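Long-range contacts in chitin oligosaccharide binding protein NagB2 (Paenibacillus sp. FPU-7, PDB 7EHU), which binds chitin oligosaccharides such as N,N'-diacetylchitobiose and N,N',N''-triacetylchitotriose, probably as the extracellular solute-binding component of a bacterial sugar-uptake system: residues Gly98-Asn104 against Asp389-Pro394; Pro143-Glu149 against Ile310-Asn316; Leu81-Met85 against Tyr105-Leu111. All blocks are in the same frame, centred on the assembly; numbering follows the deposited sequence.

Interactions 1 and 2 meet at the glycan: Asp389 of interaction 1 and Ser315 of interaction 2 are both hydrogen-bonded to the chain B NAG. Their centres lie about 14 Å apart, and a probable hydrogen bond from Gly98 N to Ser315 O, 2.9 Å, joins the two directly. Interaction 3 stands further from the sugar, with the side chain of Leu81 about 10 Å from a bound NAG. Its centre is about 12 Å from that of interaction 1, and the two share helix 100-107, whose N-terminal turn faces residues 389-394 while its C-terminal end packs on residues 81-85. Interactions 2 and 3 do not touch; their nearest atoms are about 8 Å apart.

Interaction 1 of 3, residues Gly98-Asn104 against Asp389-Pro394; sequences GGADTQN and DALVQP. With NAG (2-acetamido-2-deoxy-beta-D-glucopyranose), chain B.
Ala100 turns its methyl group into the bend formed by residues 389-394, where CB comes to 3.1 Å from Val392 O, a tight fit. The same residue donates its backbone N-H to Ala390 O at 2.9 Å, a bent bond (136° at the hydrogen) in which the donor sits above the carbonyl plane. Gly99, the N-cap of helix 100-107, brings its CA to 3.3 Å from Ala390 O in a CA-H...O contact; a side chain here would run into that oxygen. Two waters also donate to Ala390 O, one held by each end of the Gln103 amide, and another water joins Gly98 O, Asp101 N and Asp389 O.

On the same side of the helix, Asp101 and, a turn later, Asn104 touch the Pro394 ring. Asp101 and Pro394 run alongside one another, pointing opposite ways, with OD1 of Asp101 3.6 Å from CG of the proline. Asn104 approaches the ring head-on, its ND2 3.5 Å from Pro394 CD. The other carboxylate oxygen of Asp101, OD2, is salt-bridged to Arg77.

Asp389 holds CG between its backbone N and carbonyl carbon (chi1 79°), which directs the carboxylate to the glycan. Its OD2 accepts a hydrogen bond from O4 of the chain B NAG at 2.7 Å, while OD1 forms a salt bridge to Arg77, the guanidinium that also holds Asp101. An asparagine here would keep the shape but probably weaken the hold on Arg77 and leave the sugar hydroxyl with a poorer acceptor. Arg77 thus acts as a second-shell positive charge between two carboxylates, probably keeping both ionised and fixing the rotation of the one that grips the sugar.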
loop_
_atom_site.group_PDB
_atom_site.type_symbol
_atom_site.label_atom_id
_atom_site.label_comp_id
_atom_site.label_asym_id
_atom_site.label_seq_id
_atom_site.Cartn_x
_atom_site.Cartn_y
_atom_site.Cartn_z
ATOM N N GLY A 98 -6.867 -2.682 -6.614
ATOM C CA GLY A 98 -7.894 -1.887 -7.238
ATOM C C GLY A 98 -7.299 -0.887 -8.210
ATOM O O GLY A 98 -6.080 -0.731 -8.351
ATOM N N GLY A 99 -8.189 -0.172 -8.883
ATOM C CA GLY A 99 -7.770 0.818 -9.847
ATOM C C GLY A 99 -7.287 0.184 -11.128
ATOM O O GLY A 99 -7.889 -0.784 -11.607
ATOM N N ALA A 100 -6.164 0.695 -11.644
ATOM C CA ALA A 100 -5.652 0.296 -12.956
ATOM C C ALA A 100 -5.594 -1.215 -13.130
ATOM O O ALA A 100 -6.034 -1.726 -14.155
ATOM C CB ALA A 100 -4.272 0.921 -13.213
ATOM N N ASP A 101 -5.008 -1.946 -12.171
ATOM C CA ASP A 101 -4.854 -3.391 -12.353
ATOM C C ASP A 101 -6.217 -4.056 -12.536
ATOM O O ASP A 101 -6.416 -4.871 -13.446
ATOM C CB ASP A 101 -4.148 -4.025 -11.151
ATOM C CG ASP A 101 -2.683 -3.681 -11.044
ATOM O OD1 ASP A 101 -2.086 -3.009 -11.921
ATOM O OD2 ASP A 101 -2.120 -4.045 -9.990
ATOM N N THR A 102 -7.159 -3.764 -11.634
ATOM C CA THR A 102 -8.508 -4.340 -11.725
ATOM C C THR A 102 -9.190 -3.928 -13.018
ATOM O O THR A 102 -9.844 -4.743 -13.667
ATOM C CB THR A 102 -9.344 -3.906 -10.502
ATOM O OG1 THR A 102 -8.881 -4.580 -9.333
ATOM C CG2 THR A 102 -10.797 -4.256 -10.661
ATOM N N GLN A 103 -9.063 -2.661 -13.406
ATOM C CA GLN A 103 -9.674 -2.224 -14.653
ATOM C C GLN A 103 -9.119 -3.013 -15.829
ATOM O O GLN A 103 -9.872 -3.444 -16.704
ATOM C CB GLN A 103 -9.412 -0.739 -14.828
ATOM C CG GLN A 103 -10.217 0.127 -13.845
ATOM C CD GLN A 103 -9.539 1.442 -13.522
ATOM O OE1 GLN A 103 -8.650 1.903 -14.246
ATOM N NE2 GLN A 103 -9.964 2.063 -12.437
ATOM N N ASN A 104 -7.804 -3.219 -15.863
ATOM C CA ASN A 104 -7.210 -3.966 -16.962
ATOM C C ASN A 104 -7.730 -5.396 -17.001
ATOM O O ASN A 104 -8.142 -5.887 -18.050
ATOM C CB ASN A 104 -5.689 -3.963 -16.827
ATOM C CG ASN A 104 -5.076 -2.618 -17.149
ATOM O OD1 ASN A 104 -5.760 -1.699 -17.591
ATOM N ND2 ASN A 104 -3.774 -2.490 -16.925
ATOM N N ASP A 389 -0.681 4.523 -8.126
ATOM C CA ASP A 389 -0.731 3.287 -8.912
ATOM C C ASP A 389 -2.136 2.736 -9.054
ATOM O O ASP A 389 -2.353 1.835 -9.873
ATOM C CB ASP A 389 0.349 2.410 -8.315
ATOM C CG ASP A 389 -0.005 1.692 -7.024
ATOM O OD1 ASP A 389 -0.958 1.262 -6.535
ATOM O OD2 ASP A 389 0.456 2.549 -6.160
ATOM N N ALA A 390 -3.114 3.339 -8.373
ATOM C CA ALA A 390 -4.504 3.078 -8.706
ATOM C C ALA A 390 -4.925 3.803 -9.980
ATOM O O ALA A 390 -5.907 3.397 -10.621
ATOM C CB ALA A 390 -5.418 3.531 -7.569
ATOM N N LEU A 391 -4.190 4.853 -10.365
ATOM C CA LEU A 391 -4.638 5.829 -11.353
ATOM C C LEU A 391 -3.846 5.821 -12.650
ATOM O O LEU A 391 -4.254 6.508 -13.599
ATOM C CB LEU A 391 -4.515 7.245 -10.763
ATOM C CG LEU A 391 -5.188 7.491 -9.418
ATOM C CD1 LEU A 391 -4.951 8.907 -8.929
ATOM C CD2 LEU A 391 -6.678 7.199 -9.519
ATOM N N VAL A 392 -2.694 5.155 -12.695
ATOM C CA VAL A 392 -1.856 5.142 -13.882
ATOM C C VAL A 392 -1.631 3.702 -14.313
ATOM O O VAL A 392 -1.754 2.756 -13.533
ATOM C CB VAL A 392 -0.511 5.890 -13.724
ATOM C CG1 VAL A 392 -0.727 7.317 -13.269
ATOM C CG2 VAL A 392 0.411 5.145 -12.776
ATOM N N GLN A 393 -1.281 3.556 -15.575
ATOM C CA GLN A 393 -1.088 2.247 -16.152
ATOM C C GLN A 393 0.137 1.571 -15.531
ATOM O O GLN A 393 1.091 2.251 -15.137
ATOM C CB GLN A 393 -0.878 2.397 -17.654
ATOM C CG GLN A 393 -2.062 3.007 -18.425
ATOM C CD GLN A 393 -2.054 4.579 -18.549
ATOM O OE1 GLN A 393 -1.544 5.324 -17.675
ATOM N NE2 GLN A 393 -2.631 5.073 -19.654
ATOM N N PRO A 394 0.134 0.223 -15.442
ATOM C CA PRO A 394 1.290 -0.493 -14.875
ATOM C C PRO A 394 2.631 -0.085 -15.459
ATOM O O PRO A 394 3.614 0.071 -14.722
ATOM C CB PRO A 394 0.938 -1.961 -15.163
ATOM C CG PRO A 394 -0.545 -1.989 -15.051
ATOM C CD PRO A 394 -0.994 -0.692 -15.696
HETATM C C1 NAG B . 1.354 -1.674 -1.454
HETATM C C2 NAG B . 1.823 -1.635 -2.888
HETATM C C3 NAG B . 1.869 -0.198 -3.403
HETATM C C4 NAG B . 0.521 0.483 -3.190
HETATM C C5 NAG B . 0.094 0.368 -1.730
HETATM C C6 NAG B . -1.285 0.930 -1.459
HETATM C C7 NAG B . 3.273 -3.410 -3.754
HETATM C C8 NAG B . 4.682 -3.932 -3.851
HETATM N N2 NAG B . 3.113 -2.283 -3.058
HETATM O O3 NAG B . 2.213 -0.232 -4.782
HETATM O O4 NAG B . 0.573 1.870 -3.512
HETATM O O5 NAG B . 0.094 -1.016 -1.343
HETATM O O6 NAG B . -2.285 0.263 -2.216
HETATM O O7 NAG B . 2.325 -3.978 -4.297
HETATM O O HOH W 1 -3.687 -0.760 -9.802
HETATM O O HOH W 2 -8.563 4.198 -11.073
HETATM O O HOH W 3 -6.568 3.580 -13.712
#

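Interaction 2 of 3, residues Pro143-Glu149 against Ile310-Asn316; sequences PEAGFVE and INGGWSN. With NAG (2-acetamido-2-deoxy-beta-D-glucopyranose), chain C; NAG (2-acetamido-2-deoxy-beta-D-glucopyranose), chain B.
Antiparallel strands 138-154 and 309-320 run together along the floor of the glycan pocket, and their central backbone pairing is that of Phe147 with Gly313. Phe147 N gives a bond to Gly313 O (2.9 Å), which it meets almost in line with the carbonyl, and Gly313 N returns one to Phe147 O (3.0 Å). Beyond this pair Glu149 N binds Asn311 O, and at the other end Glu144 N binds Asn316 O at 2.8 Å.

The Phe147 ring folds back over the neighbouring strand, with CG in the cramped site between backbone N and carbonyl carbon (chi1 80°). Gly312 CA lies over one face, 3.9 Å from the centroid, in a CH-pi contact; a side chain on Gly312 would instead run into Phe147 O and Val148 CG1. C6 of the chain B NAG lies over the opposite face, toward its rim, 3.6 Å from Phe147 CZ, and Asn311 OD1 sits at the edge. Asn311 ND2 is held by Phe385 O.

Two polar side chains grip the sugar: Ser315 OG and O6 of the chain B NAG share a hydrogen bond of 2.7 Å, and Asn316 OD1 accepts one from the acetamido N2-H of the chain C NAG at 2.9 Å, while its ND2 binds Asn95 OD1. An aromatic ring against the sugar, beside amide and hydroxyl groups, is characteristic of sugar sites in periplasmic-type solute-binding proteins, where paired strands between the lobes commonly form the hinge.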
loop_
_atom_site.group_PDB
_atom_site.type_symbol
_atom_site.label_atom_id
_atom_site.label_comp_id
_atom_site.label_asym_id
_atom_site.label_seq_id
_atom_site.Cartn_x
_atom_site.Cartn_y
_atom_site.Cartn_z
ATOM N N PRO A 143 -11.538 -5.668 -0.891
ATOM C CA PRO A 143 -10.357 -5.262 -0.132
ATOM C C PRO A 143 -10.299 -6.039 1.173
ATOM O O PRO A 143 -11.323 -6.255 1.833
ATOM C CB PRO A 143 -10.593 -3.772 0.108
ATOM C CG PRO A 143 -12.062 -3.585 0.008
ATOM C CD PRO A 143 -12.524 -4.587 -1.005
ATOM N N GLU A 144 -9.087 -6.434 1.565
ATOM C CA GLU A 144 -8.842 -7.159 2.811
ATOM C C GLU A 144 -8.676 -6.221 3.995
ATOM O O GLU A 144 -9.017 -6.589 5.120
ATOM C CB GLU A 144 -7.555 -8.000 2.645
ATOM C CG GLU A 144 -7.020 -8.609 3.902
ATOM C CD GLU A 144 -5.784 -9.478 3.726
ATOM O OE1 GLU A 144 -5.447 -9.878 2.601
ATOM O OE2 GLU A 144 -5.159 -9.782 4.748
ATOM N N ALA A 145 -8.150 -5.030 3.744
ATOM C CA ALA A 145 -7.846 -4.055 4.771
ATOM C C ALA A 145 -7.939 -2.689 4.120
ATOM O O ALA A 145 -7.978 -2.569 2.897
ATOM C CB ALA A 145 -6.434 -4.254 5.328
ATOM N N GLY A 146 -7.981 -1.649 4.954
ATOM C CA GLY A 146 -7.723 -0.292 4.520
ATOM C C GLY A 146 -6.264 0.085 4.757
ATOM O O GLY A 146 -5.523 -0.632 5.404
ATOM N N PHE A 147 -5.856 1.232 4.217
ATOM C CA PHE A 147 -4.523 1.751 4.490
ATOM C C PHE A 147 -4.543 3.270 4.514
ATOM O O PHE A 147 -5.382 3.918 3.884
ATOM C CB PHE A 147 -3.453 1.272 3.469
ATOM C CG PHE A 147 -3.458 2.047 2.171
ATOM C CD1 PHE A 147 -4.396 1.780 1.168
ATOM C CD2 PHE A 147 -2.543 3.054 1.965
ATOM C CE1 PHE A 147 -4.404 2.511 0.001
ATOM C CE2 PHE A 147 -2.552 3.794 0.782
ATOM C CZ PHE A 147 -3.492 3.538 -0.183
ATOM N N VAL A 148 -3.582 3.825 5.254
ATOM C CA VAL A 148 -3.081 5.171 5.018
ATOM C C VAL A 148 -1.560 5.068 4.967
ATOM O O VAL A 148 -0.971 4.095 5.457
ATOM C CB VAL A 148 -3.507 6.191 6.098
ATOM C CG1 VAL A 148 -5.001 6.477 5.992
ATOM C CG2 VAL A 148 -3.116 5.746 7.489
ATOM N N GLU A 149 -0.916 6.087 4.370
ATOM C CA GLU A 149 0.532 6.246 4.405
ATOM C C GLU A 149 0.861 7.533 5.133
ATOM O O GLU A 149 0.131 8.515 5.011
ATOM C CB GLU A 149 1.154 6.217 2.997
ATOM C CG GLU A 149 0.957 4.871 2.304
ATOM C CD GLU A 149 1.560 4.755 0.936
ATOM O OE1 GLU A 149 2.350 5.646 0.519
ATOM O OE2 GLU A 149 1.222 3.745 0.256
ATOM N N ILE A 310 -4.389 13.016 3.260
ATOM C CA ILE A 310 -3.636 11.826 3.635
ATOM C C ILE A 310 -3.792 10.775 2.546
ATOM O O ILE A 310 -4.892 10.551 2.044
ATOM C CB ILE A 310 -4.020 11.300 5.033
ATOM C CG1 ILE A 310 -3.035 10.233 5.522
ATOM C CG2 ILE A 310 -5.454 10.799 5.048
ATOM C CD1 ILE A 310 -3.213 9.872 6.987
ATOM N N ASN A 311 -2.696 10.151 2.161
ATOM C CA ASN A 311 -2.782 9.056 1.204
ATOM C C ASN A 311 -3.465 7.873 1.878
ATOM O O ASN A 311 -3.023 7.437 2.947
ATOM C CB ASN A 311 -1.362 8.689 0.777
ATOM C CG ASN A 311 -1.270 7.537 -0.228
ATOM O OD1 ASN A 311 -0.295 6.796 -0.199
ATOM N ND2 ASN A 311 -2.225 7.412 -1.142
ATOM N N GLY A 312 -4.537 7.357 1.279
ATOM C CA GLY A 312 -5.184 6.193 1.857
ATOM C C GLY A 312 -6.368 5.756 1.031
ATOM O O GLY A 312 -6.778 6.427 0.078
ATOM N N GLY A 313 -6.920 4.620 1.428
ATOM C CA GLY A 313 -8.048 4.031 0.724
ATOM C C GLY A 313 -8.162 2.556 1.054
ATOM O O GLY A 313 -7.572 2.075 2.015
ATOM N N TRP A 314 -8.920 1.856 0.217
ATOM C CA TRP A 314 -9.114 0.408 0.318
ATOM C C TRP A 314 -8.736 -0.152 -1.048
ATOM O O TRP A 314 -9.516 -0.104 -1.991
ATOM C CB TRP A 314 -10.532 0.059 0.732
ATOM C CG TRP A 314 -10.786 0.381 2.185
ATOM C CD1 TRP A 314 -10.647 -0.471 3.251
ATOM C CD2 TRP A 314 -11.198 1.637 2.732
ATOM N NE1 TRP A 314 -10.942 0.176 4.411
ATOM C CE2 TRP A 314 -11.301 1.464 4.129
ATOM C CE3 TRP A 314 -11.505 2.884 2.185
ATOM C CZ2 TRP A 314 -11.683 2.492 4.991
ATOM C CZ3 TRP A 314 -11.900 3.908 3.049
ATOM C CH2 TRP A 314 -11.978 3.701 4.431
ATOM N N SER A 315 -7.508 -0.609 -1.161
ATOM C CA SER A 315 -6.885 -0.866 -2.447
ATOM C C SER A 315 -6.483 -2.308 -2.697
ATOM O O SER A 315 -6.189 -2.640 -3.842
ATOM C CB SER A 315 -5.592 -0.046 -2.543
ATOM O OG SER A 315 -4.734 -0.426 -1.469
ATOM N N ASN A 316 -6.358 -3.147 -1.674
ATOM C CA ASN A 316 -5.729 -4.449 -1.845
ATOM C C ASN A 316 -6.542 -5.527 -1.160
ATOM O O ASN A 316 -6.968 -5.370 -0.009
ATOM C CB ASN A 316 -4.296 -4.416 -1.300
ATOM C CG ASN A 316 -3.512 -5.692 -1.597
ATOM O OD1 ASN A 316 -3.000 -6.348 -0.686
ATOM N ND2 ASN A 316 -3.434 -6.065 -2.878
HETATM C C1 NAG C . 0.216 -5.384 2.145
HETATM C C2 NAG C . -0.863 -4.395 1.739
HETATM C C3 NAG C . -0.570 -3.803 0.363
HETATM C C4 NAG C . 0.866 -3.311 0.256
HETATM C C5 NAG C . 1.800 -4.428 0.700
HETATM C C6 NAG C . 3.262 -4.055 0.703
HETATM C C7 NAG C . -3.094 -4.941 2.677
HETATM C C8 NAG C . -4.343 -5.734 2.463
HETATM N N2 NAG C . -2.163 -5.053 1.719
HETATM O O3 NAG C . -1.499 -2.751 0.148
HETATM O O4 NAG C . 1.165 -3.016 -1.106
HETATM O O5 NAG C . 1.469 -4.794 2.045
HETATM O O6 NAG C . 4.071 -5.178 1.035
HETATM O O7 NAG C . -2.948 -4.220 3.660
HETATM C C1 NAG B . 1.354 -1.674 -1.454
HETATM C C2 NAG B . 1.823 -1.635 -2.888
HETATM C C3 NAG B . 1.869 -0.198 -3.403
HETATM C C4 NAG B . 0.521 0.483 -3.190
HETATM C C5 NAG B . 0.094 0.368 -1.730
HETATM C C6 NAG B . -1.285 0.930 -1.459
HETATM C C7 NAG B . 3.273 -3.410 -3.754
HETATM C C8 NAG B . 4.682 -3.932 -3.851
HETATM N N2 NAG B . 3.113 -2.283 -3.058
HETATM O O3 NAG B . 2.213 -0.232 -4.782
HETATM O O4 NAG B . 0.573 1.870 -3.512
HETATM O O5 NAG B . 0.094 -1.016 -1.343
HETATM O O6 NAG B . -2.285 0.263 -2.216
HETATM O O7 NAG B . 2.325 -3.978 -4.297
HETATM O O HOH W 4 -6.125 -1.822 1.006
#

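Interaction 3 of 3, residues Leu81-Met85 against Tyr105-Leu111; sequences LKAEM and YAKAGHL
Met85 spreads across one face of the Tyr105 ring, a Met-aromatic contact that ties helix 73-86 to the end of helix 100-107 in an alpha/beta region of the solute-binding fold. Both helices pack on strand 93-97, and Phe94 of that strand is touched by Leu81, Met85 and Leu111 alike.

The torsions of Met85 explain how its chain lies flat over the tyrosine. CG is anti to the carbonyl carbon (chi1 -75°), and the chain then bends at chi2 (-68°), leading the sulfur back along the ring before the final bond extends. In order, CB sits 3.4 Å from Tyr105 CE1, CG lies over the middle of the ring, 3.4 Å from its centroid, and SD is 4.2 Å from the centroid and still above the face. The CG hydrogens make a CH-pi contact, and the methionine chain runs across the tyrosine.

Tyr105 carries its ring outward from helix 100-107 until OH reaches the backbone of the other helix, 3.5 Å from Lys82 CA. Leu81 CD2 meets Tyr105 CE2 obliquely at 4.2 Å. The Lys82 chain bends away at its third torsion to hydrogen-bond Asp78 O through NZ.

Helix 100-107 is closed by a Schellman motif, with Gly109 at positive phi and His110 N bonded back to Tyr105 O. This turn lays His110 alongside the methionine, the two side chains pointing opposite ways, its CB 3.5 Å from Met85 SD, while its ND1 is hydrogen-bonded to His323. Beyond the sulfur the methionine meets Leu111, whose side chain lies crosswise to it: the terminal methyl CE of Met85 lies 3.7 Å from Leu111 CD2.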
loop_
_atom_site.group_PDB
_atom_site.type_symbol
_atom_site.label_atom_id
_atom_site.label_comp_id
_atom_site.label_asym_id
_atom_site.label_seq_id
_atom_site.Cartn_x
_atom_site.Cartn_y
_atom_site.Cartn_z
ATOM N N LEU A 81 1.339 -12.522 -11.591
ATOM C CA LEU A 81 -0.079 -12.399 -11.922
ATOM C C LEU A 81 -0.255 -11.677 -13.253
ATOM O O LEU A 81 -1.149 -12.010 -14.035
ATOM C CB LEU A 81 -0.807 -11.662 -10.814
ATOM C CG LEU A 81 -2.323 -11.544 -10.990
ATOM C CD1 LEU A 81 -2.978 -12.911 -10.983
ATOM C CD2 LEU A 81 -2.917 -10.653 -9.903
ATOM N N LYS A 82 0.600 -10.688 -13.527
ATOM C CA LYS A 82 0.536 -9.980 -14.806
ATOM C C LYS A 82 0.657 -10.956 -15.973
ATOM O O LYS A 82 -0.120 -10.902 -16.940
ATOM C CB LYS A 82 1.639 -8.917 -14.855
ATOM C CG LYS A 82 1.594 -8.029 -16.098
ATOM C CD LYS A 82 2.709 -6.978 -16.106
ATOM C CE LYS A 82 2.477 -5.854 -15.100
ATOM N NZ LYS A 82 3.704 -4.989 -14.900
ATOM N N ALA A 83 1.626 -11.871 -15.889
ATOM C CA ALA A 83 1.860 -12.822 -16.969
ATOM C C ALA A 83 0.724 -13.824 -17.074
ATOM O O ALA A 83 0.315 -14.200 -18.178
ATOM C CB ALA A 83 3.184 -13.541 -16.719
ATOM N N GLU A 84 0.207 -14.282 -15.939
ATOM C CA GLU A 84 -0.911 -15.213 -15.938
ATOM C C GLU A 84 -2.160 -14.582 -16.542
ATOM O O GLU A 84 -2.879 -15.222 -17.331
ATOM C CB GLU A 84 -1.158 -15.650 -14.499
ATOM C CG GLU A 84 -0.121 -16.621 -13.980
ATOM C CD GLU A 84 -0.063 -16.701 -12.464
ATOM O OE1 GLU A 84 0.595 -17.643 -11.966
ATOM O OE2 GLU A 84 -0.617 -15.821 -11.753
ATOM N N MET A 85 -2.402 -13.310 -16.228
ATOM C CA MET A 85 -3.530 -12.588 -16.810
ATOM C C MET A 85 -3.344 -12.407 -18.315
ATOM O O MET A 85 -4.302 -12.552 -19.076
ATOM C CB MET A 85 -3.694 -11.232 -16.115
ATOM C CG MET A 85 -4.308 -11.339 -14.724
ATOM S SD MET A 85 -6.024 -11.866 -14.838
ATOM C CE MET A 85 -6.512 -11.749 -13.107
ATOM N N TYR A 105 -7.723 -6.084 -15.865
ATOM C CA TYR A 105 -8.088 -7.488 -15.866
ATOM C C TYR A 105 -9.584 -7.670 -16.074
ATOM O O TYR A 105 -9.998 -8.655 -16.684
ATOM C CB TYR A 105 -7.581 -8.171 -14.594
ATOM C CG TYR A 105 -6.088 -8.065 -14.369
ATOM C CD1 TYR A 105 -5.191 -8.039 -15.432
ATOM C CD2 TYR A 105 -5.566 -8.019 -13.089
ATOM C CE1 TYR A 105 -3.832 -7.945 -15.210
ATOM C CE2 TYR A 105 -4.197 -7.943 -12.854
ATOM C CZ TYR A 105 -3.340 -7.899 -13.923
ATOM O OH TYR A 105 -1.978 -7.840 -13.740
ATOM N N ALA A 106 -10.394 -6.751 -15.552
ATOM C CA ALA A 106 -11.832 -6.818 -15.772
ATOM C C ALA A 106 -12.173 -6.580 -17.238
ATOM O O ALA A 106 -12.995 -7.297 -17.812
ATOM C CB ALA A 106 -12.554 -5.812 -14.891
ATOM N N LYS A 107 -11.544 -5.578 -17.860
ATOM C CA LYS A 107 -11.757 -5.331 -19.282
ATOM C C LYS A 107 -11.424 -6.547 -20.123
ATOM O O LYS A 107 -12.061 -6.796 -21.156
ATOM C CB LYS A 107 -10.820 -4.235 -19.782
ATOM C CG LYS A 107 -11.358 -3.674 -21.083
ATOM C CD LYS A 107 -10.318 -3.103 -21.906
ATOM C CE LYS A 107 -10.548 -2.467 -23.232
ATOM N NZ LYS A 107 -9.303 -1.625 -22.981
ATOM N N ALA A 108 -10.346 -7.238 -19.761
ATOM C CA ALA A 108 -9.897 -8.417 -20.477
ATOM C C ALA A 108 -10.783 -9.617 -20.206
ATOM O O ALA A 108 -10.598 -10.662 -20.838
ATOM C CB ALA A 108 -8.451 -8.733 -20.090
ATOM N N GLY A 109 -11.742 -9.488 -19.292
ATOM C CA GLY A 109 -12.682 -10.553 -19.017
ATOM C C GLY A 109 -12.199 -11.618 -18.059
ATOM O O GLY A 109 -12.795 -12.699 -18.025
ATOM N N HIS A 110 -11.170 -11.342 -17.248
ATOM C CA HIS A 110 -10.559 -12.366 -16.422
ATOM C C HIS A 110 -10.983 -12.341 -14.968
ATOM O O HIS A 110 -10.554 -13.215 -14.215
ATOM C CB HIS A 110 -9.049 -12.275 -16.490
ATOM C CG HIS A 110 -8.531 -12.470 -17.868
ATOM N ND1 HIS A 110 -9.039 -13.434 -18.713
ATOM C CD2 HIS A 110 -7.573 -11.817 -18.560
ATOM C CE1 HIS A 110 -8.418 -13.357 -19.875
ATOM N NE2 HIS A 110 -7.524 -12.384 -19.810
ATOM N N LEU A 111 -11.811 -11.379 -14.560
ATOM C CA LEU A 111 -12.242 -11.230 -13.170
ATOM C C LEU A 111 -13.713 -11.582 -13.006
ATOM O O LEU A 111 -14.560 -11.117 -13.773
ATOM C CB LEU A 111 -12.017 -9.803 -12.665
ATOM C CG LEU A 111 -10.570 -9.315 -12.652
ATOM C CD1 LEU A 111 -10.473 -7.932 -12.006
ATOM C CD2 LEU A 111 -9.641 -10.290 -11.917
#